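PDB 5IX8: putative sugar ABC transport system, substrate-binding protein from Bordetella parapertussis, which probably binds a sugar in the periplasm and hands it to an ABC transporter for uptake. Local coordinates for residues A[5-10]-A[265-270]; A[41-46]-A[257-262]; A[144-149]-A[202-207]; A[182-187]-A[208-213]. All blocks are in the same frame, centred on the assembly; numbering follows the deposited sequence.

Contact 1 of 4, residues A[5-10]-A[265-270]; sequences GIVEPI and AIREHE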
loop_
_atom_site.group_PDB
_atom_site.type_symbol
_atom_site.label_atom_id
_atom_site.label_comp_id
_atom_site.label_asym_id
_atom_site.label_seq_id
_atom_site.Cartn_x
_atom_site.Cartn_y
_atom_site.Cartn_z
ATOM N N GLY A 5 11.095 -12.283 -11.832
ATOM C CA GLY A 5 11.949 -13.392 -11.417
ATOM C C GLY A 5 11.761 -13.888 -10.002
ATOM O O GLY A 5 12.588 -14.657 -9.520
ATOM N N ILE A 6 10.692 -13.491 -9.323
ATOM C CA ILE A 6 10.553 -13.871 -7.920
ATOM C C ILE A 6 10.165 -15.327 -7.795
ATOM O O ILE A 6 10.627 -16.034 -6.885
ATOM C CB ILE A 6 9.534 -12.957 -7.229
ATOM C CG1 ILE A 6 10.138 -11.564 -7.131
ATOM C CG2 ILE A 6 9.156 -13.527 -5.849
ATOM C CD1 ILE A 6 9.106 -10.490 -6.777
ATOM N N VAL A 7 9.303 -15.793 -8.699
ATOM C CA VAL A 7 8.808 -17.155 -8.667
ATOM C C VAL A 7 8.423 -17.506 -10.102
ATOM O O VAL A 7 8.072 -16.626 -10.889
ATOM C CB VAL A 7 7.628 -17.237 -7.675
ATOM C CG1 VAL A 7 6.502 -16.281 -8.122
ATOM C CG2 VAL A 7 7.147 -18.647 -7.552
ATOM N N GLU A 8 8.515 -18.801 -10.456
ATOM C CA GLU A 8 8.062 -19.222 -11.779
ATOM C C GLU A 8 6.530 -19.349 -11.779
ATOM O O GLU A 8 5.957 -19.797 -10.792
ATOM C CB GLU A 8 8.721 -20.570 -12.112
ATOM C CG GLU A 8 7.850 -21.639 -12.627
ATOM C CD GLU A 8 8.585 -22.951 -12.947
ATOM O OE1 GLU A 8 9.545 -23.337 -12.217
ATOM O OE2 GLU A 8 8.169 -23.609 -13.925
ATOM N N PRO A 9 5.827 -18.906 -12.819
ATOM C CA PRO A 9 4.357 -19.065 -12.814
ATOM C C PRO A 9 3.967 -20.520 -13.025
ATOM O O PRO A 9 4.483 -21.183 -13.928
ATOM C CB PRO A 9 3.890 -18.196 -13.987
ATOM C CG PRO A 9 5.036 -18.155 -14.899
ATOM C CD PRO A 9 6.319 -18.310 -14.071
ATOM N N ILE A 10 3.014 -21.006 -12.232
ATOM C CA ILE A 10 2.441 -22.311 -12.489
ATOM C C ILE A 10 0.924 -22.188 -12.550
ATOM O O ILE A 10 0.350 -21.104 -12.396
ATOM C CB ILE A 10 2.872 -23.363 -11.453
ATOM C CG1 ILE A 10 2.435 -22.953 -10.049
ATOM C CG2 ILE A 10 4.413 -23.673 -11.573
ATOM C CD1 ILE A 10 2.607 -24.114 -9.061
ATOM N N ALA A 265 -0.696 -18.771 -3.406
ATOM C CA ALA A 265 -1.876 -19.546 -3.000
ATOM C C ALA A 265 -1.909 -20.916 -3.683
ATOM O O ALA A 265 -2.276 -21.922 -3.045
ATOM C CB ALA A 265 -3.168 -18.772 -3.300
ATOM N N ILE A 266 -1.554 -20.985 -4.978
ATOM C CA ILE A 266 -1.580 -22.287 -5.659
ATOM C C ILE A 266 -0.627 -23.246 -4.979
ATOM O O ILE A 266 -0.954 -24.426 -4.750
ATOM C CB ILE A 266 -1.219 -22.145 -7.147
ATOM C CG1 ILE A 266 -2.272 -21.338 -7.898
ATOM C CG2 ILE A 266 -1.082 -23.521 -7.801
ATOM C CD1 ILE A 266 -1.794 -20.850 -9.271
ATOM N N ARG A 267 0.567 -22.755 -4.647
ATOM C CA ARG A 267 1.560 -23.598 -3.995
ATOM C C ARG A 267 1.085 -24.033 -2.627
ATOM O O ARG A 267 1.208 -25.211 -2.262
ATOM C CB ARG A 267 2.889 -22.839 -3.922
ATOM C CG ARG A 267 3.527 -22.782 -5.313
ATOM C CD ARG A 267 4.663 -21.780 -5.309
ATOM N NE ARG A 267 5.445 -21.914 -6.539
ATOM C CZ ARG A 267 5.128 -21.333 -7.684
ATOM N NH1 ARG A 267 4.070 -20.509 -7.774
ATOM N NH2 ARG A 267 5.903 -21.557 -8.720
ATOM N N GLU A 268 0.554 -23.098 -1.835
ATOM C CA GLU A 268 0.063 -23.468 -0.503
ATOM C C GLU A 268 -1.025 -24.527 -0.617
ATOM O O GLU A 268 -1.002 -25.545 0.087
ATOM C CB GLU A 268 -0.468 -22.228 0.214
ATOM C CG GLU A 268 -0.350 -22.272 1.745
ATOM C CD GLU A 268 -1.451 -23.075 2.425
ATOM O OE1 GLU A 268 -2.555 -23.232 1.845
ATOM O OE2 GLU A 268 -1.210 -23.545 3.571
ATOM N N HIS A 269 -1.933 -24.333 -1.567
ATOM C CA HIS A 269 -3.087 -25.210 -1.726
ATOM C C HIS A 269 -2.681 -26.619 -2.125
ATOM O O HIS A 269 -3.304 -27.599 -1.683
ATOM C CB HIS A 269 -4.018 -24.609 -2.771
ATOM C CG HIS A 269 -5.385 -25.206 -2.781
ATOM N ND1 HIS A 269 -5.985 -25.654 -3.932
ATOM C CD2 HIS A 269 -6.285 -25.400 -1.783
ATOM C CE1 HIS A 269 -7.203 -26.094 -3.653
ATOM N NE2 HIS A 269 -7.399 -25.979 -2.351
ATOM N N GLU A 270 -1.659 -26.749 -2.973
ATOM C CA GLU A 270 -1.265 -28.055 -3.496
ATOM C C GLU A 270 -0.053 -28.630 -2.786
ATOM O O GLU A 270 0.487 -29.652 -3.233
ATOM C CB GLU A 270 -1.021 -27.947 -5.008
ATOM C CG GLU A 270 -2.298 -27.456 -5.729
ATOM C CD GLU A 270 -2.276 -27.584 -7.245
ATOM O OE1 GLU A 270 -1.334 -28.202 -7.782
ATOM O OE2 GLU A 270 -3.247 -27.082 -7.887
#
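The nearest CA atoms, those of Ile10 and Ile266, are 7.9 Å apart, so the loop 5-10, extended from Val7 onward, meets the C-terminal part of helix 254-270 mainly through side chains. The fold is a two-lobed periplasmic binding protein, and this N-terminal loop lies along a helix of the lobe whose sheet contains strand 17-22. Arg267 carries most of the contact. Its chain is extended from CG to NE (chi2 167°, chi3 169°), which sends the guanidinium out from the helix to the loop. There the flat group is clamped from both sides. Val7 CG2 sits over the centre of one face, 3.4 Å from Arg267 CZ. Ile10 lies over the opposite face and brings its CG1 to 3.7 Å from Arg267 NH1. Glu8 O meets the group at its edge. NH1 is bonded to Gln263 OE1, which also takes the backbone N of Ile10. The same glutamine thus steadies the arginine and the loop. The Glu8 carboxylate stands farther off, with OE1 5.4 Å from Arg267 NH2, and could add only a weak favourable field. Ile10 also reaches the helix directly. Its CD1 packs 3.9 Å from Ile266 CG2, the two side chains running past each other in opposite directions. Pro275 adds contacts to both Val7 and Arg267. The direct hydrogen bond of the contact runs from Arg267 NH2 to Glu8 O at 2.7 Å, moderately bent at 149° and tilted a little out of the guanidinium plane.

Contact 2 of 4, residues A[41-46]-A[257-262]; sequences ARRSNV and MGRLIV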
loop_
_atom_site.group_PDB
_atom_site.type_symbol
_atom_site.label_atom_id
_atom_site.label_comp_id
_atom_site.label_asym_id
_atom_site.label_seq_id
_atom_site.Cartn_x
_atom_site.Cartn_y
_atom_site.Cartn_z
ATOM N N ALA A 41 -5.047 -14.881 -12.109
ATOM C CA ALA A 41 -5.920 -16.048 -11.967
ATOM C C ALA A 41 -6.318 -16.612 -13.320
ATOM O O ALA A 41 -6.391 -17.843 -13.486
ATOM C CB ALA A 41 -7.168 -15.703 -11.155
ATOM N N ARG A 42 -6.595 -15.742 -14.299
ATOM C CA ARG A 42 -7.015 -16.249 -15.612
ATOM C C ARG A 42 -5.840 -16.831 -16.394
ATOM O O ARG A 42 -6.058 -17.476 -17.428
ATOM C CB ARG A 42 -7.714 -15.142 -16.395
ATOM C CG ARG A 42 -6.784 -14.002 -16.759
ATOM C CD ARG A 42 -7.526 -12.868 -17.485
ATOM N NE ARG A 42 -7.763 -13.170 -18.911
ATOM C CZ ARG A 42 -6.888 -12.894 -19.890
ATOM N NH1 ARG A 42 -5.725 -12.305 -19.599
ATOM N NH2 ARG A 42 -7.174 -13.204 -21.146
ATOM N N ARG A 43 -4.607 -16.612 -15.929
ATOM C CA ARG A 43 -3.440 -17.282 -16.482
ATOM C C ARG A 43 -3.176 -18.613 -15.801
ATOM O O ARG A 43 -2.360 -19.415 -16.295
ATOM C CB ARG A 43 -2.223 -16.379 -16.321
ATOM C CG ARG A 43 -2.361 -15.086 -17.065
ATOM C CD ARG A 43 -1.206 -14.208 -16.660
ATOM N NE ARG A 43 -1.215 -12.878 -17.250
ATOM C CZ ARG A 43 -0.342 -12.431 -18.143
ATOM N NH1 ARG A 43 0.615 -13.217 -18.606
ATOM N NH2 ARG A 43 -0.414 -11.171 -18.541
ATOM N N SER A 44 -3.863 -18.883 -14.695
ATOM C CA SER A 44 -3.398 -19.904 -13.771
ATOM C C SER A 44 -4.483 -20.874 -13.323
ATOM O O SER A 44 -4.262 -21.609 -12.352
ATOM C CB SER A 44 -2.784 -19.242 -12.522
ATOM O OG SER A 44 -1.768 -18.301 -12.876
ATOM N N ASN A 45 -5.655 -20.873 -13.967
ATOM C CA ASN A 45 -6.769 -21.766 -13.606
ATOM C C ASN A 45 -7.244 -21.552 -12.164
ATOM O O ASN A 45 -7.524 -22.508 -11.428
ATOM C CB ASN A 45 -6.408 -23.232 -13.837
ATOM C CG ASN A 45 -7.629 -24.134 -13.712
ATOM O OD1 ASN A 45 -8.730 -23.766 -14.163
ATOM N ND2 ASN A 45 -7.451 -25.310 -13.106
ATOM N N VAL A 46 -7.338 -20.295 -11.753
ATOM C CA VAL A 46 -7.827 -19.926 -10.428
ATOM C C VAL A 46 -9.086 -19.110 -10.627
ATOM O O VAL A 46 -9.161 -18.286 -11.552
ATOM C CB VAL A 46 -6.770 -19.132 -9.628
ATOM C CG1 VAL A 46 -7.386 -18.519 -8.370
ATOM C CG2 VAL A 46 -5.606 -20.088 -9.261
HETATM N N MSE A 257 1.994 -7.576 -6.513
HETATM C CA MSE A 257 1.580 -8.191 -5.253
HETATM C C MSE A 257 0.401 -9.111 -5.494
HETATM O O MSE A 257 0.359 -10.226 -4.956
HETATM C CB MSE A 257 1.195 -7.156 -4.205
HETATM C CG MSE A 257 2.332 -6.282 -3.749
HETATM SE SE MSE A 257 1.667 -4.917 -2.471
HETATM C CE MSE A 257 3.097 -3.659 -2.742
ATOM N N GLY A 258 -0.540 -8.656 -6.333
ATOM C CA GLY A 258 -1.694 -9.488 -6.657
ATOM C C GLY A 258 -1.306 -10.758 -7.393
ATOM O O GLY A 258 -1.820 -11.834 -7.101
ATOM N N ARG A 259 -0.403 -10.645 -8.373
ATOM C CA ARG A 259 0.057 -11.837 -9.086
ATOM C C ARG A 259 0.726 -12.804 -8.137
ATOM O O ARG A 259 0.533 -14.029 -8.231
ATOM C CB ARG A 259 1.025 -11.458 -10.200
ATOM C CG ARG A 259 0.458 -10.508 -11.232
ATOM C CD ARG A 259 1.402 -10.481 -12.452
ATOM N NE ARG A 259 0.936 -9.530 -13.445
ATOM C CZ ARG A 259 -0.101 -9.746 -14.250
ATOM N NH1 ARG A 259 -0.760 -10.922 -14.226
ATOM N NH2 ARG A 259 -0.470 -8.784 -15.090
ATOM N N LEU A 260 1.570 -12.277 -7.252
ATOM C CA LEU A 260 2.244 -13.139 -6.300
ATOM C C LEU A 260 1.261 -13.820 -5.363
ATOM O O LEU A 260 1.446 -14.979 -5.024
ATOM C CB LEU A 260 3.271 -12.341 -5.505
ATOM C CG LEU A 260 4.452 -11.843 -6.315
ATOM C CD1 LEU A 260 5.263 -10.817 -5.514
ATOM C CD2 LEU A 260 5.351 -13.004 -6.783
ATOM N N ILE A 261 0.209 -13.129 -4.938
ATOM C CA ILE A 261 -0.786 -13.787 -4.085
ATOM C C ILE A 261 -1.340 -15.042 -4.754
ATOM O O ILE A 261 -1.488 -16.098 -4.123
ATOM C CB ILE A 261 -1.892 -12.775 -3.719
ATOM C CG1 ILE A 261 -1.328 -11.813 -2.636
ATOM C CG2 ILE A 261 -3.145 -13.493 -3.250
ATOM C CD1 ILE A 261 -2.131 -10.525 -2.485
ATOM N N VAL A 262 -1.650 -14.955 -6.043
ATOM C CA VAL A 262 -2.164 -16.124 -6.760
ATOM C C VAL A 262 -1.114 -17.232 -6.819
ATOM O O VAL A 262 -1.410 -18.419 -6.576
ATOM C CB VAL A 262 -2.633 -15.713 -8.168
ATOM C CG1 VAL A 262 -2.976 -16.941 -9.018
ATOM C CG2 VAL A 262 -3.835 -14.784 -8.043
#
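Val262 fits its side chain against the turn after helix 28-43, with CG1 4.1 Å from Val46 CG2 and 4.2 Å from Ser44 CB. CG1 reaches both because it is turned away from its own backbone N (chi1 171°). In this type I periplasmic binding protein fold, the contact joins helix 254-270 to the turn between the first helix and strand 47-53. Val262 CG2 lies 4.2 Å from Ala41 N, and the two CA atoms of this pair are 6.4 Å apart. The second part of the contact brings together two like charges. Arg259 and Arg43 reach out on extended chains and cross, their guanidinium planes 76° apart. Arg43 NE is 3.6 Å from Arg259 NH1. Both atoms form salt bridges with Asp39 OD2, one turn back on helix 28-43. Arg259 NH1 has a further carboxylate partner, Glu40 OE1. These acids probably offset the charge of the paired arginines. Ser44 turns its OG back to Glu40 O, leaving CB toward the valine. Ala41 O ties the turn together, accepting from Ser44 N at 3.0 Å and from Val46 N at 3.1 Å, the two donors arriving from opposite faces of the carbonyl plane.

Contact 3 of 4, residues A[144-149]-A[202-207]; sequences IVVPGA and EYVFTP
Ile144 and Val204 lie side by side and point the same way on one face of a parallel strand pair in the mixed sheet of the second lobe, with Ile144 CG2 4.1 Å from Val204 CG1. The next pair does the same on the other face. There Val145 CG1 meets Phe205 CD2 at 4.1 Å, oblique to the ring. The Phe205 ring is swung away from its backbone N (chi1 169°), which lays it beside the valine. Val146 CG2 crosses Val204 CG1 at an angle. Three backbone hydrogen bonds hold this register: Ile144 N to Tyr203 O, Phe205 N to Ile144 O at 2.7 Å, and Val146 N to Phe205 O. Beyond these bonds each segment runs into a proline, Pro147 and Pro207. Pro207 CD lies 3.1 Å from Val146 O, and Pro207 CG lies 3.4 Å from Pro147 O, so apolar ring atoms meet the carbonyls. In the sheet the two strands are flanked by strands 172-173 and 227-231. Helices 184-197 and 209-221 cover the face of Ile144 and Val204, touching them at Leu194 and Ala215. On the face of Val145 and Phe205, helix 122-135 supplies Leu129 and helix 154-168 supplies Phe162, whose ring stacks with Phe205.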
loop_
_atom_site.group_PDB
_atom_site.type_symbol
_atom_site.label_atom_id
_atom_site.label_comp_id
_atom_site.label_asym_id
_atom_site.label_seq_id
_atom_site.Cartn_x
_atom_site.Cartn_y
_atom_site.Cartn_z
ATOM N N ILE A 144 6.978 19.746 6.852
ATOM C CA ILE A 144 5.631 19.478 7.356
ATOM C C ILE A 144 5.352 17.990 7.233
ATOM O O ILE A 144 5.553 17.404 6.153
ATOM C CB ILE A 144 4.593 20.278 6.559
ATOM C CG1 ILE A 144 4.646 21.763 6.931
ATOM C CG2 ILE A 144 3.186 19.679 6.771
ATOM C CD1 ILE A 144 4.075 22.710 5.839
ATOM N N VAL A 145 4.837 17.385 8.310
ATOM C CA VAL A 145 4.472 15.970 8.319
ATOM C C VAL A 145 2.950 15.856 8.358
ATOM O O VAL A 145 2.312 16.347 9.295
ATOM C CB VAL A 145 5.109 15.218 9.497
ATOM C CG1 VAL A 145 4.606 13.762 9.515
ATOM C CG2 VAL A 145 6.672 15.275 9.430
ATOM N N VAL A 146 2.373 15.232 7.330
ATOM C CA VAL A 146 0.940 14.929 7.241
ATOM C C VAL A 146 0.918 13.405 7.252
ATOM O O VAL A 146 1.129 12.794 6.198
ATOM C CB VAL A 146 0.295 15.513 5.969
ATOM C CG1 VAL A 146 -1.183 15.084 5.820
ATOM C CG2 VAL A 146 0.359 17.027 5.960
ATOM N N PRO A 147 0.743 12.755 8.410
ATOM C CA PRO A 147 1.129 11.349 8.554
ATOM C C PRO A 147 0.080 10.348 8.136
ATOM O O PRO A 147 0.388 9.150 8.084
ATOM C CB PRO A 147 1.352 11.212 10.066
ATOM C CG PRO A 147 0.360 12.146 10.646
ATOM C CD PRO A 147 0.488 13.376 9.721
ATOM N N GLY A 148 -1.136 10.783 7.875
ATOM C CA GLY A 148 -2.194 9.859 7.579
ATOM C C GLY A 148 -3.086 9.626 8.775
ATOM O O GLY A 148 -3.102 10.387 9.752
ATOM N N ALA A 149 -3.882 8.561 8.664
ATOM C CA ALA A 149 -4.879 8.231 9.670
ATOM C C ALA A 149 -4.243 7.435 10.805
ATOM O O ALA A 149 -3.210 6.772 10.629
ATOM C CB ALA A 149 -5.994 7.415 9.046
ATOM N N GLU A 202 9.828 23.854 3.801
ATOM C CA GLU A 202 10.208 23.730 2.396
ATOM C C GLU A 202 9.819 22.379 1.819
ATOM O O GLU A 202 9.999 22.150 0.616
ATOM C CB GLU A 202 11.711 23.960 2.227
ATOM C CG GLU A 202 12.048 25.430 2.452
ATOM C CD GLU A 202 13.521 25.718 2.398
ATOM O OE1 GLU A 202 14.077 25.784 1.286
ATOM O OE2 GLU A 202 14.132 25.872 3.466
ATOM N N TYR A 203 9.263 21.496 2.638
ATOM C CA TYR A 203 8.927 20.146 2.232
ATOM C C TYR A 203 7.647 19.758 2.930
ATOM O O TYR A 203 7.349 20.271 4.008
ATOM C CB TYR A 203 9.989 19.148 2.652
ATOM C CG TYR A 203 11.315 19.393 2.015
ATOM C CD1 TYR A 203 11.590 18.890 0.760
ATOM C CD2 TYR A 203 12.309 20.112 2.667
ATOM C CE1 TYR A 203 12.833 19.101 0.152
ATOM C CE2 TYR A 203 13.565 20.323 2.076
ATOM C CZ TYR A 203 13.812 19.810 0.817
ATOM O OH TYR A 203 15.032 19.996 0.205
ATOM N N VAL A 204 6.921 18.811 2.328
ATOM C CA VAL A 204 5.758 18.188 2.959
ATOM C C VAL A 204 5.887 16.687 2.764
ATOM O O VAL A 204 6.109 16.215 1.640
ATOM C CB VAL A 204 4.416 18.678 2.372
ATOM C CG1 VAL A 204 3.225 17.974 3.083
ATOM C CG2 VAL A 204 4.287 20.200 2.484
ATOM N N PHE A 205 5.772 15.937 3.849
ATOM C CA PHE A 205 5.784 14.483 3.776
ATOM C C PHE A 205 4.361 13.964 3.877
ATOM O O PHE A 205 3.617 14.395 4.756
ATOM C CB PHE A 205 6.623 13.892 4.903
ATOM C CG PHE A 205 6.460 12.420 5.045
ATOM C CD1 PHE A 205 7.212 11.553 4.257
ATOM C CD2 PHE A 205 5.545 11.905 5.946
ATOM C CE1 PHE A 205 7.082 10.173 4.381
ATOM C CE2 PHE A 205 5.378 10.540 6.062
ATOM C CZ PHE A 205 6.160 9.658 5.272
ATOM N N THR A 206 3.996 13.028 3.002
ATOM C CA THR A 206 2.708 12.339 3.030
ATOM C C THR A 206 2.954 10.863 2.761
ATOM O O THR A 206 3.888 10.510 2.013
ATOM C CB THR A 206 1.719 12.860 1.957
ATOM O OG1 THR A 206 2.189 12.472 0.650
ATOM C CG2 THR A 206 1.522 14.395 2.028
ATOM N N PRO A 207 2.106 9.977 3.294
ATOM C CA PRO A 207 2.354 8.548 3.107
ATOM C C PRO A 207 1.652 7.919 1.931
ATOM O O PRO A 207 1.987 6.766 1.632
ATOM C CB PRO A 207 1.831 7.944 4.421
ATOM C CG PRO A 207 0.575 8.833 4.728
ATOM C CD PRO A 207 1.167 10.223 4.407
#

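Contact 4 of 4, residues A[182-187]-A[208-213]; sequences MSLADG and VTFLGI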
loop_
_atom_site.group_PDB
_atom_site.type_symbol
_atom_site.label_atom_id
_atom_site.label_comp_id
_atom_site.label_asym_id
_atom_site.label_seq_id
_atom_site.Cartn_x
_atom_site.Cartn_y
_atom_site.Cartn_z
HETATM N N MSE A 182 -7.312 9.978 5.020
HETATM C CA MSE A 182 -6.292 9.990 3.974
HETATM C C MSE A 182 -6.899 10.282 2.589
HETATM O O MSE A 182 -6.396 9.830 1.547
HETATM C CB MSE A 182 -5.489 8.684 3.980
HETATM C CG MSE A 182 -4.850 8.442 5.357
HETATM SE SE MSE A 182 -3.516 7.081 5.418
HETATM C CE MSE A 182 -4.688 5.645 4.888
ATOM N N SER A 183 -7.965 11.086 2.580
ATOM C CA SER A 183 -8.616 11.462 1.339
ATOM C C SER A 183 -7.923 12.660 0.688
ATOM O O SER A 183 -7.043 13.308 1.274
ATOM C CB SER A 183 -10.069 11.811 1.628
ATOM O OG SER A 183 -10.125 13.002 2.420
ATOM N N LEU A 184 -8.312 12.947 -0.558
ATOM C CA LEU A 184 -7.880 14.194 -1.184
ATOM C C LEU A 184 -8.232 15.380 -0.311
ATOM O O LEU A 184 -7.417 16.290 -0.106
ATOM C CB LEU A 184 -8.559 14.389 -2.536
ATOM C CG LEU A 184 -8.160 13.422 -3.624
ATOM C CD1 LEU A 184 -9.112 13.615 -4.765
ATOM C CD2 LEU A 184 -6.747 13.757 -4.025
ATOM N N ALA A 185 -9.476 15.408 0.168
ATOM C CA ALA A 185 -9.931 16.545 0.963
ATOM C C ALA A 185 -9.118 16.678 2.236
ATOM O O ALA A 185 -8.809 17.795 2.651
ATOM C CB ALA A 185 -11.416 16.404 1.299
ATOM N N ASP A 186 -8.753 15.553 2.862
ATOM C CA ASP A 186 -7.896 15.615 4.049
ATOM C C ASP A 186 -6.534 16.191 3.717
ATOM O O ASP A 186 -5.997 16.996 4.482
ATOM C CB ASP A 186 -7.664 14.224 4.642
ATOM C CG ASP A 186 -8.874 13.656 5.323
ATOM O OD1 ASP A 186 -9.730 14.429 5.827
ATOM O OD2 ASP A 186 -8.961 12.402 5.329
ATOM N N GLY A 187 -5.931 15.745 2.605
ATOM C CA GLY A 187 -4.620 16.247 2.251
ATOM C C GLY A 187 -4.643 17.742 2.031
ATOM O O GLY A 187 -3.748 18.472 2.495
ATOM N N VAL A 208 0.686 8.594 1.284
ATOM C CA VAL A 208 -0.155 7.959 0.265
ATOM C C VAL A 208 -0.571 8.974 -0.784
ATOM O O VAL A 208 -0.641 10.182 -0.524
ATOM C CB VAL A 208 -1.436 7.309 0.844
ATOM C CG1 VAL A 208 -1.118 6.295 1.876
ATOM C CG2 VAL A 208 -2.369 8.380 1.432
ATOM N N THR A 209 -0.879 8.452 -1.978
ATOM C CA THR A 209 -1.256 9.211 -3.166
ATOM C C THR A 209 -2.162 10.403 -2.895
ATOM O O THR A 209 -1.832 11.538 -3.241
ATOM C CB THR A 209 -1.970 8.294 -4.171
ATOM O OG1 THR A 209 -1.263 7.062 -4.319
ATOM C CG2 THR A 209 -2.084 8.999 -5.506
ATOM N N PHE A 210 -3.338 10.163 -2.322
ATOM C CA PHE A 210 -4.307 11.259 -2.246
ATOM C C PHE A 210 -3.876 12.341 -1.272
ATOM O O PHE A 210 -4.255 13.501 -1.455
ATOM C CB PHE A 210 -5.686 10.753 -1.831
ATOM C CG PHE A 210 -6.334 9.898 -2.850
ATOM C CD1 PHE A 210 -5.909 9.929 -4.174
ATOM C CD2 PHE A 210 -7.380 9.068 -2.499
ATOM C CE1 PHE A 210 -6.533 9.118 -5.140
ATOM C CE2 PHE A 210 -7.989 8.258 -3.452
ATOM C CZ PHE A 210 -7.576 8.299 -4.768
ATOM N N LEU A 211 -3.149 11.983 -0.206
ATOM C CA LEU A 211 -2.629 13.030 0.678
ATOM C C LEU A 211 -1.566 13.844 -0.046
ATOM O O LEU A 211 -1.536 15.067 0.076
ATOM C CB LEU A 211 -2.090 12.436 1.987
ATOM C CG LEU A 211 -3.144 11.899 2.957
ATOM C CD1 LEU A 211 -2.443 11.217 4.135
ATOM C CD2 LEU A 211 -4.089 13.005 3.434
ATOM N N GLY A 212 -0.723 13.191 -0.853
ATOM C CA GLY A 212 0.226 13.937 -1.669
ATOM C C GLY A 212 -0.442 14.869 -2.675
ATOM O O GLY A 212 -0.008 16.006 -2.853
ATOM N N ILE A 213 -1.478 14.388 -3.380
ATOM C CA ILE A 213 -2.222 15.248 -4.311
ATOM C C ILE A 213 -2.832 16.430 -3.569
ATOM O O ILE A 213 -2.783 17.574 -4.036
ATOM C CB ILE A 213 -3.324 14.451 -5.044
ATOM C CG1 ILE A 213 -2.747 13.250 -5.809
ATOM C CG2 ILE A 213 -4.170 15.384 -5.998
ATOM C CD1 ILE A 213 -1.939 13.613 -7.001
#
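Gly187 and Leu211 bring two helices unusually close, with only 4.1 Å between their CA atoms. Gly187 CA lies against the carbonyl oxygens of Leu211 and Phe210, which leave no room for a side chain. Leu211 fills the joint. Its CD2 rests 3.4 Å from Gly187 N, and its CD1 lies 3.9 Å from Met182 CG. Met182 is a selenomethionine whose chain crosses that of the leucine. Its CB also touches Val208 CG2 at 4.0 Å. Phe210 points its CB at the turn before the other helix, 3.6 Å from Met182 O. That oxygen lies at the edge of the ring, near its plane. In one of its two conformers Leu184 adds its CD2 against Phe210 CB and Ile213 CG2, a contact that is therefore less certain. Helix 184-197 starts with a capping box. Asp186 N gives a bond to Ser183 OG at 2.9 Å, and Ser183 N gives a nearly straight one to Asp186 OD2 at 3.2 Å. Met182 touches Tyr57 and Phe210 touches Asp27, both from the first lobe, which places these helix starts beside the cleft between lobes. A bound ethanediol, probably from the crystallisation liquor, lies about 5 Å from the Met182 side chain; such molecules often mark pockets. No hydrogen bond joins the two segments. The helix starts are held together by close apolar contact, while the capping-box bonds are made within 182-187, with Glu181 N as a further donor to Asp186 OD2.

In the fold
From the N terminus, residues 5-10 are the first to find a distant partner. They close a loop on 265-270 that encloses the other three contacts. Contact 2 lies within it, joining 41-46 to 257-262, and shares helix 254-270 with contact 1. The two touch where Ile266 meets Ser44 and Val46. Both belong to the first lobe, to which the chain returns after building the second. Contacts 3 and 4 fall inside the loop of contact 2 and cross each other, since 182-187 precedes 202-207 and 208-213 follows it. They touch in the second lobe, joining neighbouring strands to the helices before and after strand 201-205. Contacts 1 and 3 have centres about 38 Å apart.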